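Local structure of aminopeptidase (Aneurinibacillus sp. AM-1, 5IB9) at residues Asn220-Ile225 / Glu288-Arg293; Ile207-Pro212 / Asp261-Phe266. The protein is a zinc-dependent hydrolase that probably acts as an aminopeptidase of family M28, removing residues from the amino ends of peptides. One frame throughout, in Å; residues are numbered along the deposited sequence.

Interaction 1: Asn220-Ile225 / Glu288-Arg293. With ZN (zinc ion), chain G.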
loop_
_atom_site.group_PDB
_atom_site.type_symbol
_atom_site.label_atom_id
_atom_site.label_comp_id
_atom_site.label_asym_id
_atom_site.label_seq_id
_atom_site.Cartn_x
_atom_site.Cartn_y
_atom_site.Cartn_z
ATOM N N ASN A 220 15.593 -2.542 -24.377
ATOM C CA ASN A 220 14.908 -2.915 -23.129
ATOM C C ASN A 220 14.465 -1.746 -22.325
ATOM O O ASN A 220 13.826 -1.976 -21.294
ATOM C CB ASN A 220 15.906 -3.718 -22.197
ATOM C CG ASN A 220 16.196 -5.092 -22.734
ATOM O OD1 ASN A 220 17.351 -5.592 -22.644
ATOM N ND2 ASN A 220 15.169 -5.718 -23.348
ATOM N N ASP A 221 14.615 -0.529 -22.848
ATOM C CA ASP A 221 14.359 0.641 -21.991
ATOM C C ASP A 221 12.853 0.966 -21.959
ATOM O O ASP A 221 12.071 0.619 -22.849
ATOM C CB ASP A 221 15.019 1.888 -22.574
ATOM C CG ASP A 221 16.551 1.806 -22.660
ATOM O OD1 ASP A 221 17.173 0.927 -21.961
ATOM O OD2 ASP A 221 17.151 2.717 -23.303
ATOM N N ILE A 222 12.436 1.585 -20.837
ATOM C CA ILE A 222 11.074 2.094 -20.662
ATOM C C ILE A 222 11.121 3.602 -20.289
ATOM O O ILE A 222 11.977 4.000 -19.513
ATOM C CB ILE A 222 10.379 1.386 -19.452
ATOM C CG1 ILE A 222 10.335 -0.153 -19.726
ATOM C CG2 ILE A 222 8.926 1.826 -19.315
ATOM C CD1 ILE A 222 10.008 -0.920 -18.344
ATOM N N ILE A 223 10.205 4.379 -20.868
ATOM C CA ILE A 223 9.983 5.773 -20.442
ATOM C C ILE A 223 8.497 5.858 -20.041
ATOM O O ILE A 223 7.633 5.364 -20.707
ATOM C CB ILE A 223 10.243 6.761 -21.581
ATOM C CG1 ILE A 223 11.722 6.762 -21.747
ATOM C CG2 ILE A 223 9.834 8.122 -21.056
ATOM C CD1 ILE A 223 12.221 7.614 -22.962
ATOM N N ILE A 224 8.261 6.520 -18.883
ATOM C CA ILE A 224 6.879 6.866 -18.349
ATOM C C ILE A 224 6.624 8.325 -18.573
ATOM O O ILE A 224 7.523 9.183 -18.334
ATOM C CB ILE A 224 6.791 6.508 -16.892
ATOM C CG1 ILE A 224 7.039 4.981 -16.693
ATOM C CG2 ILE A 224 5.455 6.849 -16.374
ATOM C CD1 ILE A 224 7.101 4.557 -15.209
ATOM N N ILE A 225 5.448 8.594 -19.179
ATOM C CA ILE A 225 4.955 10.040 -19.292
ATOM C C ILE A 225 3.705 10.039 -18.481
ATOM O O ILE A 225 2.749 9.298 -18.818
ATOM C CB ILE A 225 4.702 10.371 -20.762
ATOM C CG1 ILE A 225 5.952 10.155 -21.684
ATOM C CG2 ILE A 225 4.226 11.819 -20.902
ATOM C CD1 ILE A 225 6.025 8.703 -22.272
ATOM N N GLU A 288 11.279 -5.415 -10.054
ATOM C CA GLU A 288 12.637 -4.907 -9.987
ATOM C C GLU A 288 13.230 -4.719 -11.400
ATOM O O GLU A 288 13.973 -3.746 -11.612
ATOM C CB GLU A 288 13.533 -5.835 -9.097
ATOM C CG GLU A 288 13.150 -5.655 -7.639
ATOM C CD GLU A 288 14.070 -6.377 -6.595
ATOM O OE1 GLU A 288 14.863 -7.223 -7.007
ATOM O OE2 GLU A 288 14.076 -5.896 -5.441
ATOM N N ASP A 289 12.942 -5.652 -12.339
ATOM C CA ASP A 289 13.416 -5.502 -13.714
ATOM C C ASP A 289 12.801 -4.230 -14.328
ATOM O O ASP A 289 13.538 -3.465 -14.969
ATOM C CB ASP A 289 13.165 -6.759 -14.520
ATOM C CG ASP A 289 13.763 -6.694 -15.916
ATOM O OD1 ASP A 289 14.973 -6.538 -15.927
ATOM O OD2 ASP A 289 12.988 -6.779 -16.923
ATOM N N GLU A 290 11.492 -4.014 -14.225
ATOM C CA GLU A 290 10.875 -2.756 -14.753
ATOM C C GLU A 290 11.512 -1.562 -14.164
ATOM O O GLU A 290 11.804 -0.619 -14.947
ATOM C CB GLU A 290 9.379 -2.778 -14.465
ATOM C CG GLU A 290 8.641 -3.842 -15.338
ATOM C CD GLU A 290 7.203 -3.870 -14.933
ATOM O OE1 GLU A 290 6.819 -4.101 -13.758
ATOM O OE2 GLU A 290 6.306 -3.615 -15.756
ATOM N N ILE A 291 11.787 -1.524 -12.848
ATOM C CA ILE A 291 12.386 -0.356 -12.284
ATOM C C ILE A 291 13.788 -0.110 -12.899
ATOM O O ILE A 291 14.141 1.064 -13.284
ATOM C CB ILE A 291 12.512 -0.532 -10.775
ATOM C CG1 ILE A 291 11.088 -0.506 -10.177
ATOM C CG2 ILE A 291 13.362 0.619 -10.094
ATOM C CD1 ILE A 291 11.006 -0.989 -8.730
ATOM N N LYS A 292 14.617 -1.165 -12.972
ATOM C CA LYS A 292 15.996 -0.997 -13.534
ATOM C C LYS A 292 15.953 -0.543 -14.998
ATOM O O LYS A 292 16.922 0.181 -15.424
ATOM C CB LYS A 292 16.758 -2.338 -13.424
ATOM C CG LYS A 292 17.047 -2.672 -11.980
ATOM C CD LYS A 292 17.881 -3.958 -11.786
ATOM C CE LYS A 292 18.041 -4.230 -10.270
ATOM N NZ LYS A 292 17.532 -5.615 -10.040
ATOM N N ARG A 293 14.911 -0.884 -15.736
ATOM C CA ARG A 293 14.896 -0.582 -17.180
ATOM C C ARG A 293 14.228 0.762 -17.430
ATOM O O ARG A 293 14.209 1.198 -18.607
ATOM C CB ARG A 293 14.083 -1.663 -17.936
ATOM C CG ARG A 293 14.852 -2.917 -17.894
ATOM C CD ARG A 293 14.240 -3.921 -18.649
ATOM N NE ARG A 293 12.891 -4.339 -18.337
ATOM C CZ ARG A 293 11.803 -4.216 -19.114
ATOM N NH1 ARG A 293 11.848 -3.565 -20.241
ATOM N NH2 ARG A 293 10.638 -4.812 -18.768
HETATM ZN ZN ZN G . 15.021 -6.636 -3.973
HETATM O O HOH W 1 16.713 -7.445 -4.491
HETATM O O HOH W 2 15.809 -5.434 -1.918
HETATM O O HOH W 3 15.550 -4.978 -3.046
HETATM O O HOH W 4 16.724 -6.804 -2.786
#
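Arg293 is hydrogen-bonded both to the loop before strand 222-228 and to the strand's first residue. NH1 of Arg293 gives its proton to Asn220 O at 2.7 Å; the acceptor lies at the edge of the guanidinium, 6° from its plane. The backbone answers: Ile222 N donates to Arg293 O at 2.9 Å, reaching that oxygen from above its carbonyl plane. Arg293 O also takes a CA-H...O contact from Asp221 CA, at 3.4 Å. A bend at chi3 (-59°) turns the arginine back along its helix, where NE forms a salt bridge to Asp289 OD2, with weak hydrogen-bond geometry.

Ile222 supplies the van der Waals packing: its CD1 sits 3.6 Å above the plane of the Arg293 guanidinium, toward the rim of one face, and also touches Glu290 O. Asn220 CB lies beside Arg293 CD, 3.9 Å away.

At the far end of the segment, Glu288 OE2 binds zinc at 1.9 Å together with waters and His204 of the second subunit, a metal bridge across the dimer.

Helix 288-293 is thus held to the start of strand 222-228, which is flanked in the M28 domain by parallel strands 263-269 and 294-300; Ile223 and Ile225 pack on helix 382-400.

Interaction 2: Ile207-Pro212 / Asp261-Phe266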
loop_
_atom_site.group_PDB
_atom_site.type_symbol
_atom_site.label_atom_id
_atom_site.label_comp_id
_atom_site.label_asym_id
_atom_site.label_seq_id
_atom_site.Cartn_x
_atom_site.Cartn_y
_atom_site.Cartn_z
ATOM N N ILE A 207 -3.518 3.398 -17.692
ATOM C CA ILE A 207 -2.154 3.118 -18.166
ATOM C C ILE A 207 -2.208 2.615 -19.636
ATOM O O ILE A 207 -2.873 1.606 -19.934
ATOM C CB ILE A 207 -1.484 2.030 -17.356
ATOM C CG1 ILE A 207 -1.383 2.431 -15.887
ATOM C CG2 ILE A 207 -0.044 1.713 -17.910
ATOM C CD1 ILE A 207 -2.035 1.416 -15.009
ATOM N N ALA A 208 -1.533 3.287 -20.583
ATOM C CA ALA A 208 -1.561 2.924 -22.034
ATOM C C ALA A 208 -0.121 2.719 -22.431
ATOM O O ALA A 208 0.690 3.556 -22.219
ATOM C CB ALA A 208 -2.182 4.136 -22.868
ATOM N N THR A 209 0.168 1.552 -22.990
ATOM C CA THR A 209 1.589 1.187 -23.247
ATOM C C THR A 209 1.769 0.988 -24.744
ATOM O O THR A 209 0.978 0.225 -25.329
ATOM C CB THR A 209 1.918 -0.077 -22.480
ATOM O OG1 THR A 209 1.814 0.168 -21.054
ATOM C CG2 THR A 209 3.388 -0.483 -22.817
ATOM N N LYS A 210 2.802 1.593 -25.263
ATOM C CA LYS A 210 3.269 1.333 -26.615
ATOM C C LYS A 210 4.530 0.435 -26.533
ATOM O O LYS A 210 5.587 0.826 -26.051
ATOM C CB LYS A 210 3.613 2.648 -27.314
ATOM C CG LYS A 210 3.854 2.396 -28.875
ATOM C CD LYS A 210 4.433 3.596 -29.538
ATOM C CE LYS A 210 4.365 3.429 -31.145
ATOM N NZ LYS A 210 5.441 2.519 -31.624
ATOM N N LYS A 211 4.373 -0.795 -26.979
ATOM C CA LYS A 211 5.507 -1.689 -27.072
ATOM C C LYS A 211 6.467 -1.261 -28.199
ATOM O O LYS A 211 6.045 -0.798 -29.166
ATOM C CB LYS A 211 5.030 -3.129 -27.321
ATOM C CG LYS A 211 4.294 -3.733 -26.156
ATOM C CD LYS A 211 3.309 -4.807 -26.581
ATOM C CE LYS A 211 3.168 -5.897 -25.531
ATOM N NZ LYS A 211 2.484 -7.110 -26.001
ATOM N N PRO A 212 7.743 -1.475 -28.031
ATOM C CA PRO A 212 8.648 -1.095 -29.094
ATOM C C PRO A 212 8.397 -1.934 -30.322
ATOM O O PRO A 212 8.045 -3.050 -30.207
ATOM C CB PRO A 212 10.033 -1.357 -28.506
ATOM C CG PRO A 212 9.853 -2.154 -27.379
ATOM C CD PRO A 212 8.472 -2.080 -26.921
ATOM N N ASP A 261 11.864 2.341 -30.388
ATOM C CA ASP A 261 12.681 1.259 -29.900
ATOM C C ASP A 261 12.655 1.114 -28.400
ATOM O O ASP A 261 13.411 0.366 -27.819
ATOM C CB ASP A 261 14.163 1.350 -30.435
ATOM C CG ASP A 261 14.954 2.541 -29.876
ATOM O OD1 ASP A 261 14.420 3.316 -28.988
ATOM O OD2 ASP A 261 16.114 2.741 -30.329
ATOM N N THR A 262 11.797 1.939 -27.827
ATOM C CA THR A 262 11.730 2.072 -26.354
ATOM C C THR A 262 10.247 2.000 -25.974
ATOM O O THR A 262 9.388 2.672 -26.582
ATOM C CB THR A 262 12.262 3.457 -25.981
ATOM O OG1 THR A 262 13.651 3.554 -26.392
ATOM C CG2 THR A 262 12.215 3.760 -24.473
ATOM N N GLU A 263 9.952 1.204 -24.917
ATOM C CA GLU A 263 8.596 1.015 -24.451
ATOM C C GLU A 263 8.142 2.346 -23.811
ATOM O O GLU A 263 8.911 2.899 -23.010
ATOM C CB GLU A 263 8.598 -0.064 -23.386
ATOM C CG GLU A 263 7.180 -0.210 -22.784
ATOM C CD GLU A 263 7.125 -1.507 -21.940
ATOM O OE1 GLU A 263 7.781 -2.570 -22.262
ATOM O OE2 GLU A 263 6.341 -1.520 -20.978
ATOM N N LEU A 264 6.951 2.810 -24.197
ATOM C CA LEU A 264 6.451 4.082 -23.610
ATOM C C LEU A 264 5.196 3.753 -22.863
ATOM O O LEU A 264 4.301 3.055 -23.373
ATOM C CB LEU A 264 6.177 5.058 -24.801
ATOM C CG LEU A 264 7.359 5.443 -25.624
ATOM C CD1 LEU A 264 6.961 6.427 -26.718
ATOM C CD2 LEU A 264 8.399 6.066 -24.831
ATOM N N ARG A 265 5.111 4.242 -21.627
ATOM C CA ARG A 265 3.896 4.064 -20.831
ATOM C C ARG A 265 3.341 5.430 -20.580
ATOM O O ARG A 265 4.016 6.240 -19.868
ATOM C CB ARG A 265 4.217 3.361 -19.486
ATOM C CG ARG A 265 4.887 1.948 -19.716
ATOM C CD ARG A 265 5.118 1.258 -18.418
ATOM N NE ARG A 265 5.684 -0.050 -18.733
ATOM C CZ ARG A 265 5.914 -0.933 -17.775
ATOM N NH1 ARG A 265 5.604 -0.754 -16.467
ATOM N NH2 ARG A 265 6.405 -2.065 -18.163
ATOM N N PHE A 266 2.137 5.675 -21.020
ATOM C CA PHE A 266 1.427 6.968 -20.816
ATOM C C PHE A 266 0.416 6.735 -19.744
ATOM O O PHE A 266 -0.428 5.821 -19.836
ATOM C CB PHE A 266 0.740 7.380 -22.140
ATOM C CG PHE A 266 1.681 7.632 -23.297
ATOM C CD1 PHE A 266 2.202 8.895 -23.467
ATOM C CD2 PHE A 266 2.046 6.576 -24.098
ATOM C CE1 PHE A 266 3.100 9.180 -24.467
ATOM C CE2 PHE A 266 2.891 6.847 -25.227
ATOM C CZ PHE A 266 3.426 8.130 -25.377
HETATM O O HOH W 5 7.193 2.494 -27.674
#
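Ala208 and Phe266 form a hydrogen-bonded pair of antiparallel strands, Ala208 N to Phe266 O at 2.9 Å and Phe266 N to Ala208 O at 2.8 Å. Two residues on, Lys210 and Leu264 repeat the exchange, and the four nearly straight bonds make this the tight part of the contact. Ala208, Lys210, Leu264 and Phe266 put their CB atoms on one sheet face, where Leu264 and Phe266 meet Met255 of helix 238-256. With CG anti to the carbonyl carbon (chi1 -63°), the Phe266 ring turns its edge to Ala208 O, CD2 at 3.8 Å. The pairing of 207-210 with 263-266, at 162°, adds the antiparallel strand 187-210 beside 263-269, which is followed in the sheet by the parallel strands 222-228 and 294-300 of the M28 peptidase fold.

On the other face the non-hydrogen-bonded pair Thr209 and Arg265 point the same way, side by side, Thr209 OG1 lying 3.8 Å from Arg265 CG. Arg265 grips a single oxygen, Glu263 OE2, side-on through NE at 2.8 Å and NH2 at 2.9 Å, both from one face of the carboxylate, while Thr209 CG2 packs against that oxygen. An alanine in place of Glu263 would leave Arg265 NE without this acceptor and would probably let the guanidinium turn more freely, though Glu290 and Tyr282 also hold it.

Beyond Lys210 the direct backbone bonds between the two segments stop, though the chains stay close: a water donates to Lys210 O and Thr262 O, and Pro212 makes only van der Waals contact, its CB 3.6 Å from Asp261 C.

In the fold
Interactions 1 and 2 have centres 10 Å apart and share the sheet of the M28 peptidase domain, where strands 222-228 and 263-269 run parallel as neighbours. Their segments alternate along the chain: 207-212, 220-225, 261-266, then 288-293. In the sheet the order differs: 187-210, 263-269, 222-228, so the strand from 261-266 lies between the other two, and helix 288-293 lies against the start of strand 222-228. The two contacts touch directly through a salt bridge from Arg265 NH2 to Glu290 OE2, a probable hydrogen bond from Ile225 N to Arg265 O, and packing of Ile225 on Phe266. Strand 187-210 and helix 288-293, whose zinc is also bound by the second subunit, are so connected through the sheet.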